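Local coordinates for protein transmembrane oligosaccharyl transferase (Archaeoglobus fulgidus, PDB 3WAJ) that belongs to the STT3/AglB family, with a GT-C-type membrane region joined to a core domain, and holds a zinc ion in this model, at residues Gly44-Trp49 / Ala567-Ala572; Tyr51-Glu56 / Asp69-Tyr74; Val547-Trp550 / Trp556-Ala559. One frame throughout, in Å; residues are numbered along the deposited sequence.

Interaction 1. Residues Gly44-Trp49 / Ala567-Ala572; sequences GGNDPW and ANPFQA
Asn-46 and Asp-47 face Pro-569 and Phe-570, and through them the loop leading into helix 47-60 meets a type I beta turn of the core domain, Asn-568 to Gln-571. The two backbones stay well apart, with 7.1 Å between CA of Asn-46 and CA of Pro-569, so the meeting is left to the side chains.

Asn-46 makes the nearest approach. Its CB points at the turn and lies 4.0 Å from CG of Pro-569, the outer carbon of the proline ring. From there the chain swings aside: CG is turned beside the backbone N (chi1 -50°), and the amide passes by the ring without bonding to the turn. ND2 comes no nearer than 4.4 Å, to CB of Pro-569, while OD1 is directed to the indole of Trp-556 in helix 554-561.

Asp-47, one residue further on, is a zinc ligand together with Asp-161 and His-163, and its side chain is about 3 Å from the metal. OD1 of its carboxylate also looks across the gap, 4.3 Å from CB of Pro-569. The proline and phenylalanine thus lie beside a metal-bound carboxylate as second-shell neighbours, loosely packed against it, with no hydrogen bond across the contact. The Phe-570 ring is set among other aromatic groups, meeting His-555, Tyr-50 and Phe-82 edge-to-face.

The turn is closed from within by the amide N of Gln-571, 2.9 Å from O of Asn-568. It leaves the end of the Phe-570 ring beside Asp-47, with CE1 4.4 Å from OD1 of Asp-47, approached obliquely to the ring.

Interaction 2. Residues Tyr51-Glu56 / Asp69-Tyr74; sequences YYRLIE and DPFTYY
Arg-53, on helix 47-60, reaches Asp-69 through a buried salt bridge made side-on by two nitrogens. NE lies 3.0 Å from OD2 of Asp-69, with a nearly straight N-H...O angle of 166°, and NH2 lies 3.1 Å from OD1 of the same carboxylate, so each oxygen takes one N-H. Both oxygens fall almost in the guanidinium plane, yet the two flat groups are inclined by 57°, and the nitrogens therefore approach from above the carboxylate plane. A bend at chi2 lets the arginine present this edge after leaving the helix. The pairing has further polar company: NH2 is hydrogen-bonded to Tyr-528, and OD2 of Asp-69 is hydrogen-bonded to Tyr-50 OH.

Hydrogen bonding inside the loop holds the carboxylate from its other face. The amide N of Phe-71 donates to OD1 of Asp-69 over 3.0 Å, an Asx turn, so that OD1 is gripped by two donors on opposite faces of its plane. With OD1 held from both faces and OD2 held by NE, rotation of the carboxylate is probably restricted.

Van der Waals packing completes the contact. CB of Phe-71 lies 3.8 Å from NH2 of Arg-53, while the aromatic ring leads away from the guanidinium, the two planes 77° apart, and does not stack on it.

The contact closes a short connection within the STT3 region, joining helix 47-60 to the end of strand 68-69 and the loop that follows it. Helix 517-524 packs on Phe-71, and helix 554-561 supplies Glu-558, which borders both Phe-71 and Thr-72.

Interaction 3. Residues Val547-Trp550 / Trp556-Ala559; sequences VISW and WIEA
Val-547 and Ile-557 approach each other aslant, the valine from the face of a strand and the isoleucine from the helix lying over it. Their CA atoms are 8.1 Å apart, a separation bridged by methyl groups. CG1 of Val-547 is directed at the helix and meets two carbons of the isoleucine, with CD1 of Ile-557 at 4.0 Å and CG2 of Ile-557 at 4.1 Å. The valine methyl is thus fitted against both branches of its partner.

Ile-557 extends across the strand surface because its chain is straight beyond CB (chi2 178°), which carries CD1 on to a second residue. That methyl lies 3.9 Å from CB of Ser-549, two positions along from Val-547 and pointing to the same side. CD1 is consequently shared by the valine and the serine. The serine offers carbon here, while its hydroxyl is hydrogen-bonded to the carbonyl of Val-609 in strand 605-611. No hydrogen bond crosses the contact, which is wholly buried and apolar.

Ile-548, between the two, has its side chain on the opposite side of the strand, against helix 584-588. Helix 501-513 extends the apolar layer on the first side, with Met-510 touching Val-547 and Leu-507 touching Ile-557.

Strand 546-548, helix 554-561 and the parallel strand 564-565 form a beta-alpha-beta unit of the core domain, and Ile-557 is a helix residue packed on the first strand of that crossover. The WWDYG sequence characteristic of STT3 proteins begins at Trp-550 and runs from this connection into the start of the helix.

The three contacts cluster where the STT3 region meets the core domain, their centres 9 to 11 Å apart. Helix 47-60 serves interactions 1 and 2: its start holds the zinc ligand, whereas the Arg-53 side chain is about 14 Å from the metal. Helix 554-561 ties interaction 3 to both others. NE1 of Trp-556 lies 2.9 Å from O of Gly-45, a probable hydrogen bond toward interaction 1. On interaction 2, OE2 of Glu-558 is 3.0 Å from NE of Arg-53, a salt bridge, and 2.7 Å from OD2 of Asp-69; the arginine probably offsets the closeness of these acids. Along the chain, interactions 2 and 3 follow one another inside the loop closed by interaction 1.

Interaction 1. Residues Gly44-Trp49 / Ala567-Ala572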
loop_
_atom_site.group_PDB
_atom_site.type_symbol
_atom_site.label_atom_id
_atom_site.label_comp_id
_atom_site.label_asym_id
_atom_site.label_seq_id
_atom_site.Cartn_x
_atom_site.Cartn_y
_atom_site.Cartn_z
ATOM N N GLY A 44 10.602 2.917 -0.640
ATOM C CA GLY A 44 9.837 1.789 -1.131
ATOM C C GLY A 44 8.348 2.055 -1.249
ATOM O O GLY A 44 7.832 3.044 -0.696
ATOM N N GLY A 45 7.666 1.164 -1.977
ATOM C CA GLY A 45 6.212 1.099 -2.024
ATOM C C GLY A 45 5.473 2.414 -2.214
ATOM O O GLY A 45 5.888 3.266 -3.007
ATOM N N ASN A 46 4.360 2.574 -1.499
ATOM C CA ASN A 46 3.605 3.812 -1.555
ATOM C C ASN A 46 3.618 4.531 -0.206
ATOM O O ASN A 46 3.890 5.726 -0.131
ATOM C CB ASN A 46 2.154 3.538 -1.947
ATOM C CG ASN A 46 2.029 2.675 -3.174
ATOM O OD1 ASN A 46 2.696 2.906 -4.188
ATOM N ND2 ASN A 46 1.143 1.679 -3.103
ATOM N N ASP A 47 3.295 3.800 0.852
ATOM C CA ASP A 47 3.162 4.410 2.176
ATOM C C ASP A 47 4.400 5.148 2.732
ATOM O O ASP A 47 4.243 6.190 3.377
ATOM C CB ASP A 47 2.606 3.393 3.184
ATOM C CG ASP A 47 1.171 3.002 2.875
ATOM O OD1 ASP A 47 0.470 3.801 2.192
ATOM O OD2 ASP A 47 0.746 1.904 3.317
ATOM N N PRO A 48 5.621 4.635 2.471
ATOM C CA PRO A 48 6.779 5.439 2.893
ATOM C C PRO A 48 6.813 6.819 2.239
ATOM O O PRO A 48 7.328 7.754 2.847
ATOM C CB PRO A 48 7.979 4.595 2.445
ATOM C CG PRO A 48 7.450 3.172 2.450
ATOM C CD PRO A 48 6.026 3.312 1.956
ATOM N N TRP A 49 6.284 6.960 1.028
ATOM C CA TRP A 49 6.217 8.292 0.433
ATOM C C TRP A 49 5.283 9.232 1.200
ATOM O O TRP A 49 5.503 10.445 1.237
ATOM C CB TRP A 49 5.844 8.212 -1.048
ATOM C CG TRP A 49 6.938 7.530 -1.819
ATOM C CD1 TRP A 49 7.115 6.183 -1.968
ATOM C CD2 TRP A 49 8.049 8.160 -2.496
ATOM N NE1 TRP A 49 8.252 5.936 -2.710
ATOM C CE2 TRP A 49 8.843 7.130 -3.044
ATOM C CE3 TRP A 49 8.443 9.483 -2.682
ATOM C CZ2 TRP A 49 10.009 7.386 -3.787
ATOM C CZ3 TRP A 49 9.607 9.743 -3.430
ATOM C CH2 TRP A 49 10.371 8.696 -3.971
ATOM N N ALA A 567 -7.385 10.136 -6.061
ATOM C CA ALA A 567 -7.425 8.852 -5.372
ATOM C C ALA A 567 -6.102 8.491 -4.664
ATOM O O ALA A 567 -5.027 8.931 -5.084
ATOM C CB ALA A 567 -7.872 7.741 -6.326
ATOM N N ASN A 568 -6.217 7.628 -3.651
ATOM C CA ASN A 568 -5.231 7.400 -2.590
ATOM C C ASN A 568 -4.934 5.933 -2.409
ATOM O O ASN A 568 -5.818 5.093 -2.607
ATOM C CB ASN A 568 -5.882 7.738 -1.217
ATOM C CG ASN A 568 -5.586 9.116 -0.761
ATOM O OD1 ASN A 568 -4.609 9.717 -1.198
ATOM N ND2 ASN A 568 -6.420 9.643 0.128
ATOM N N PRO A 569 -3.739 5.618 -1.894
ATOM C CA PRO A 569 -3.490 4.249 -1.423
ATOM C C PRO A 569 -4.180 3.899 -0.092
ATOM O O PRO A 569 -3.995 2.780 0.382
ATOM C CB PRO A 569 -1.960 4.197 -1.314
ATOM C CG PRO A 569 -1.492 5.257 -2.319
ATOM C CD PRO A 569 -2.485 6.366 -2.103
ATOM N N PHE A 570 -4.939 4.828 0.497
ATOM C CA PHE A 570 -5.904 4.482 1.559
ATOM C C PHE A 570 -7.240 4.089 0.952
ATOM O O PHE A 570 -8.219 3.945 1.679
ATOM C CB PHE A 570 -6.178 5.672 2.491
ATOM C CG PHE A 570 -4.941 6.329 3.002
ATOM C CD1 PHE A 570 -3.916 5.575 3.546
ATOM C CD2 PHE A 570 -4.783 7.697 2.902
ATOM C CE1 PHE A 570 -2.758 6.179 3.993
ATOM C CE2 PHE A 570 -3.621 8.309 3.341
ATOM C CZ PHE A 570 -2.616 7.553 3.889
ATOM N N GLN A 571 -7.270 3.969 -0.381
ATOM C CA GLN A 571 -8.470 3.642 -1.163
ATOM C C GLN A 571 -9.576 4.695 -1.119
ATOM O O GLN A 571 -10.751 4.374 -1.299
ATOM C CB GLN A 571 -8.994 2.238 -0.821
ATOM C CG GLN A 571 -7.972 1.125 -1.145
ATOM C CD GLN A 571 -8.399 -0.254 -0.654
ATOM O OE1 GLN A 571 -9.465 -0.420 -0.057
ATOM N NE2 GLN A 571 -7.565 -1.249 -0.908
ATOM N N ALA A 572 -9.186 5.952 -0.891
ATOM C CA ALA A 572 -10.085 7.090 -1.069
ATOM C C ALA A 572 -10.146 7.489 -2.556
ATOM O O ALA A 572 -9.157 7.344 -3.279
ATOM C CB ALA A 572 -9.612 8.263 -0.251
#

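Interaction 2. Residues Tyr51-Glu56 / Asp69-Tyr74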
loop_
_atom_site.group_PDB
_atom_site.type_symbol
_atom_site.label_atom_id
_atom_site.label_comp_id
_atom_site.label_asym_id
_atom_site.label_seq_id
_atom_site.Cartn_x
_atom_site.Cartn_y
_atom_site.Cartn_z
ATOM N N TYR A 51 4.591 8.966 4.593
ATOM C CA TYR A 51 5.360 9.354 5.782
ATOM C C TYR A 51 6.259 10.539 5.456
ATOM O O TYR A 51 6.278 11.535 6.170
ATOM C CB TYR A 51 6.159 8.189 6.381
ATOM C CG TYR A 51 5.328 7.502 7.423
ATOM C CD1 TYR A 51 4.979 8.162 8.595
ATOM C CD2 TYR A 51 4.820 6.226 7.207
ATOM C CE1 TYR A 51 4.155 7.564 9.530
ATOM C CE2 TYR A 51 4.012 5.612 8.144
ATOM C CZ TYR A 51 3.675 6.283 9.291
ATOM O OH TYR A 51 2.873 5.661 10.212
ATOM N N TYR A 52 6.969 10.416 4.345
ATOM C CA TYR A 52 7.848 11.451 3.840
ATOM C C TYR A 52 7.099 12.778 3.732
ATOM O O TYR A 52 7.577 13.805 4.223
ATOM C CB TYR A 52 8.391 10.977 2.492
ATOM C CG TYR A 52 9.130 11.974 1.640
ATOM C CD1 TYR A 52 8.756 12.167 0.304
ATOM C CD2 TYR A 52 10.218 12.694 2.130
ATOM C CE1 TYR A 52 9.429 13.044 -0.523
ATOM C CE2 TYR A 52 10.906 13.602 1.296
ATOM C CZ TYR A 52 10.500 13.755 -0.029
ATOM O OH TYR A 52 11.149 14.622 -0.871
ATOM N N ARG A 53 5.923 12.743 3.107
ATOM C CA ARG A 53 5.081 13.926 2.968
ATOM C C ARG A 53 4.774 14.517 4.353
ATOM O O ARG A 53 4.873 15.732 4.557
ATOM C CB ARG A 53 3.790 13.573 2.199
ATOM C CG ARG A 53 2.752 14.703 2.042
ATOM C CD ARG A 53 1.894 14.945 3.331
ATOM N NE ARG A 53 0.891 15.980 3.085
ATOM C CZ ARG A 53 1.173 17.277 2.996
ATOM N NH1 ARG A 53 2.417 17.698 3.176
ATOM N NH2 ARG A 53 0.210 18.150 2.743
ATOM N N LEU A 54 4.394 13.654 5.288
ATOM C CA LEU A 54 4.048 14.102 6.632
ATOM C C LEU A 54 5.266 14.650 7.390
ATOM O O LEU A 54 5.179 15.694 8.031
ATOM C CB LEU A 54 3.390 12.980 7.432
ATOM C CG LEU A 54 2.025 12.493 6.961
ATOM C CD1 LEU A 54 1.512 11.364 7.911
ATOM C CD2 LEU A 54 1.047 13.654 6.906
ATOM N N ILE A 55 6.392 13.943 7.322
ATOM C CA ILE A 55 7.580 14.331 8.078
ATOM C C ILE A 55 8.115 15.710 7.618
ATOM O O ILE A 55 8.461 16.557 8.426
ATOM C CB ILE A 55 8.660 13.224 8.015
ATOM C CG1 ILE A 55 8.232 12.037 8.877
ATOM C CG2 ILE A 55 10.026 13.746 8.476
ATOM C CD1 ILE A 55 9.027 10.752 8.635
ATOM N N GLU A 56 8.153 15.919 6.311
ATOM C CA GLU A 56 8.515 17.196 5.713
ATOM C C GLU A 56 7.622 18.327 6.240
ATOM O O GLU A 56 8.099 19.396 6.619
ATOM C CB GLU A 56 8.350 17.079 4.197
ATOM C CG GLU A 56 9.134 18.076 3.352
ATOM C CD GLU A 56 9.360 17.565 1.929
ATOM O OE1 GLU A 56 8.878 16.461 1.608
ATOM O OE2 GLU A 56 10.022 18.249 1.129
ATOM N N ASP A 69 -5.367 16.199 5.673
ATOM C CA ASP A 69 -4.509 16.505 4.534
ATOM C C ASP A 69 -5.370 16.757 3.318
ATOM O O ASP A 69 -5.776 15.825 2.637
ATOM C CB ASP A 69 -3.537 15.339 4.285
ATOM C CG ASP A 69 -2.556 15.594 3.111
ATOM O OD1 ASP A 69 -2.513 16.717 2.565
ATOM O OD2 ASP A 69 -1.806 14.665 2.750
ATOM N N PRO A 70 -5.677 18.033 3.052
ATOM C CA PRO A 70 -6.515 18.369 1.898
ATOM C C PRO A 70 -5.782 18.187 0.578
ATOM O O PRO A 70 -6.389 18.315 -0.491
ATOM C CB PRO A 70 -6.841 19.859 2.124
ATOM C CG PRO A 70 -5.728 20.360 2.979
ATOM C CD PRO A 70 -5.389 19.213 3.891
ATOM N N PHE A 71 -4.488 17.894 0.662
ATOM C CA PHE A 71 -3.644 17.762 -0.524
ATOM C C PHE A 71 -3.871 16.401 -1.189
ATOM O O PHE A 71 -3.489 16.186 -2.344
ATOM C CB PHE A 71 -2.185 17.895 -0.135
ATOM C CG PHE A 71 -1.359 18.736 -1.079
ATOM C CD1 PHE A 71 -0.947 18.229 -2.306
ATOM C CD2 PHE A 71 -0.933 20.012 -0.703
ATOM C CE1 PHE A 71 -0.172 18.975 -3.150
ATOM C CE2 PHE A 71 -0.146 20.767 -1.551
ATOM C CZ PHE A 71 0.232 20.246 -2.784
ATOM N N THR A 72 -4.496 15.483 -0.457
ATOM C CA THR A 72 -4.844 14.180 -1.013
ATOM C C THR A 72 -6.358 13.944 -1.037
ATOM O O THR A 72 -7.124 14.736 -0.481
ATOM C CB THR A 72 -4.128 13.060 -0.270
ATOM O OG1 THR A 72 -4.194 11.865 -1.051
ATOM C CG2 THR A 72 -4.734 12.840 1.111
ATOM N N TYR A 73 -6.789 12.870 -1.696
ATOM C CA TYR A 73 -8.225 12.608 -1.856
ATOM C C TYR A 73 -8.961 13.873 -2.347
ATOM O O TYR A 73 -9.995 14.289 -1.802
ATOM C CB TYR A 73 -8.818 12.037 -0.543
ATOM C CG TYR A 73 -10.292 11.666 -0.596
ATOM C CD1 TYR A 73 -10.913 11.321 -1.798
ATOM C CD2 TYR A 73 -11.065 11.681 0.557
ATOM C CE1 TYR A 73 -12.257 11.003 -1.845
ATOM C CE2 TYR A 73 -12.424 11.376 0.525
ATOM C CZ TYR A 73 -13.014 11.035 -0.676
ATOM O OH TYR A 73 -14.354 10.728 -0.710
ATOM N N TYR A 74 -8.429 14.477 -3.399
ATOM C CA TYR A 74 -8.993 15.706 -3.940
ATOM C C TYR A 74 -10.386 15.485 -4.541
ATOM O O TYR A 74 -10.624 14.501 -5.241
ATOM C CB TYR A 74 -8.040 16.269 -4.992
ATOM C CG TYR A 74 -8.429 17.628 -5.520
ATOM C CD1 TYR A 74 -8.080 18.794 -4.842
ATOM C CD2 TYR A 74 -9.114 17.749 -6.717
ATOM C CE1 TYR A 74 -8.425 20.049 -5.348
ATOM C CE2 TYR A 74 -9.469 18.989 -7.223
ATOM C CZ TYR A 74 -9.123 20.139 -6.535
ATOM O OH TYR A 74 -9.468 21.381 -7.061
#

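Interaction 3. Residues Val547-Trp550 / Trp556-Ala559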
loop_
_atom_site.group_PDB
_atom_site.type_symbol
_atom_site.label_atom_id
_atom_site.label_comp_id
_atom_site.label_asym_id
_atom_site.label_seq_id
_atom_site.Cartn_x
_atom_site.Cartn_y
_atom_site.Cartn_z
ATOM N N VAL A 547 -5.579 15.915 -9.962
ATOM C CA VAL A 547 -4.848 15.024 -10.827
ATOM C C VAL A 547 -5.444 13.621 -10.662
ATOM O O VAL A 547 -5.403 13.029 -9.573
ATOM C CB VAL A 547 -3.380 15.017 -10.448
ATOM C CG1 VAL A 547 -2.587 14.040 -11.354
ATOM C CG2 VAL A 547 -2.808 16.424 -10.550
ATOM N N ILE A 548 -5.997 13.086 -11.747
ATOM C CA ILE A 548 -6.675 11.804 -11.673
ATOM C C ILE A 548 -5.842 10.641 -12.235
ATOM O O ILE A 548 -5.282 10.701 -13.327
ATOM C CB ILE A 548 -8.075 11.855 -12.322
ATOM C CG1 ILE A 548 -8.888 10.629 -11.906
ATOM C CG2 ILE A 548 -7.980 11.949 -13.830
ATOM C CD1 ILE A 548 -10.383 10.871 -11.922
ATOM N N SER A 549 -5.783 9.564 -11.470
ATOM C CA SER A 549 -5.004 8.396 -11.835
ATOM C C SER A 549 -5.509 7.259 -10.950
ATOM O O SER A 549 -6.330 7.480 -10.075
ATOM C CB SER A 549 -3.516 8.670 -11.579
ATOM O OG SER A 549 -2.740 7.519 -11.869
ATOM N N TRP A 550 -5.030 6.045 -11.161
ATOM C CA TRP A 550 -5.477 4.934 -10.329
ATOM C C TRP A 550 -5.057 5.197 -8.867
ATOM O O TRP A 550 -4.132 5.984 -8.619
ATOM C CB TRP A 550 -4.906 3.611 -10.869
ATOM C CG TRP A 550 -5.515 2.361 -10.280
ATOM C CD1 TRP A 550 -4.841 1.243 -9.886
ATOM C CD2 TRP A 550 -6.911 2.098 -10.018
ATOM N NE1 TRP A 550 -5.718 0.306 -9.399
ATOM C CE2 TRP A 550 -6.993 0.802 -9.465
ATOM C CE3 TRP A 550 -8.093 2.834 -10.193
ATOM C CZ2 TRP A 550 -8.213 0.216 -9.090
ATOM C CZ3 TRP A 550 -9.300 2.257 -9.812
ATOM C CH2 TRP A 550 -9.351 0.959 -9.272
ATOM N N TRP A 556 2.691 8.893 -4.546
ATOM C CA TRP A 556 3.743 9.402 -5.439
ATOM C C TRP A 556 3.385 10.762 -6.036
ATOM O O TRP A 556 4.226 11.662 -6.093
ATOM C CB TRP A 556 4.014 8.422 -6.579
ATOM C CG TRP A 556 4.485 7.075 -6.137
ATOM C CD1 TRP A 556 4.921 6.712 -4.887
ATOM C CD2 TRP A 556 4.581 5.899 -6.952
ATOM N NE1 TRP A 556 5.291 5.379 -4.885
ATOM C CE2 TRP A 556 5.084 4.860 -6.138
ATOM C CE3 TRP A 556 4.291 5.627 -8.293
ATOM C CZ2 TRP A 556 5.283 3.560 -6.624
ATOM C CZ3 TRP A 556 4.494 4.345 -8.775
ATOM C CH2 TRP A 556 4.970 3.322 -7.940
ATOM N N ILE A 557 2.141 10.899 -6.494
ATOM C CA ILE A 557 1.696 12.128 -7.131
ATOM C C ILE A 557 1.841 13.270 -6.147
ATOM O O ILE A 557 2.381 14.321 -6.472
ATOM C CB ILE A 557 0.235 12.028 -7.628
ATOM C CG1 ILE A 557 0.152 11.095 -8.841
ATOM C CG2 ILE A 557 -0.296 13.399 -8.024
ATOM C CD1 ILE A 557 -1.262 10.890 -9.368
ATOM N N GLU A 558 1.381 13.050 -4.923
ATOM C CA GLU A 558 1.496 14.063 -3.884
ATOM C C GLU A 558 2.942 14.334 -3.442
ATOM O O GLU A 558 3.359 15.480 -3.371
ATOM C CB GLU A 558 0.675 13.647 -2.671
ATOM C CG GLU A 558 0.771 14.630 -1.521
ATOM C CD GLU A 558 -0.212 14.276 -0.398
ATOM O OE1 GLU A 558 -0.766 13.149 -0.426
ATOM O OE2 GLU A 558 -0.426 15.118 0.500
ATOM N N ALA A 559 3.699 13.285 -3.128
ATOM C CA ALA A 559 5.050 13.480 -2.609
ATOM C C ALA A 559 6.060 13.915 -3.681
ATOM O O ALA A 559 7.016 14.610 -3.368
ATOM C CB ALA A 559 5.538 12.235 -1.865
#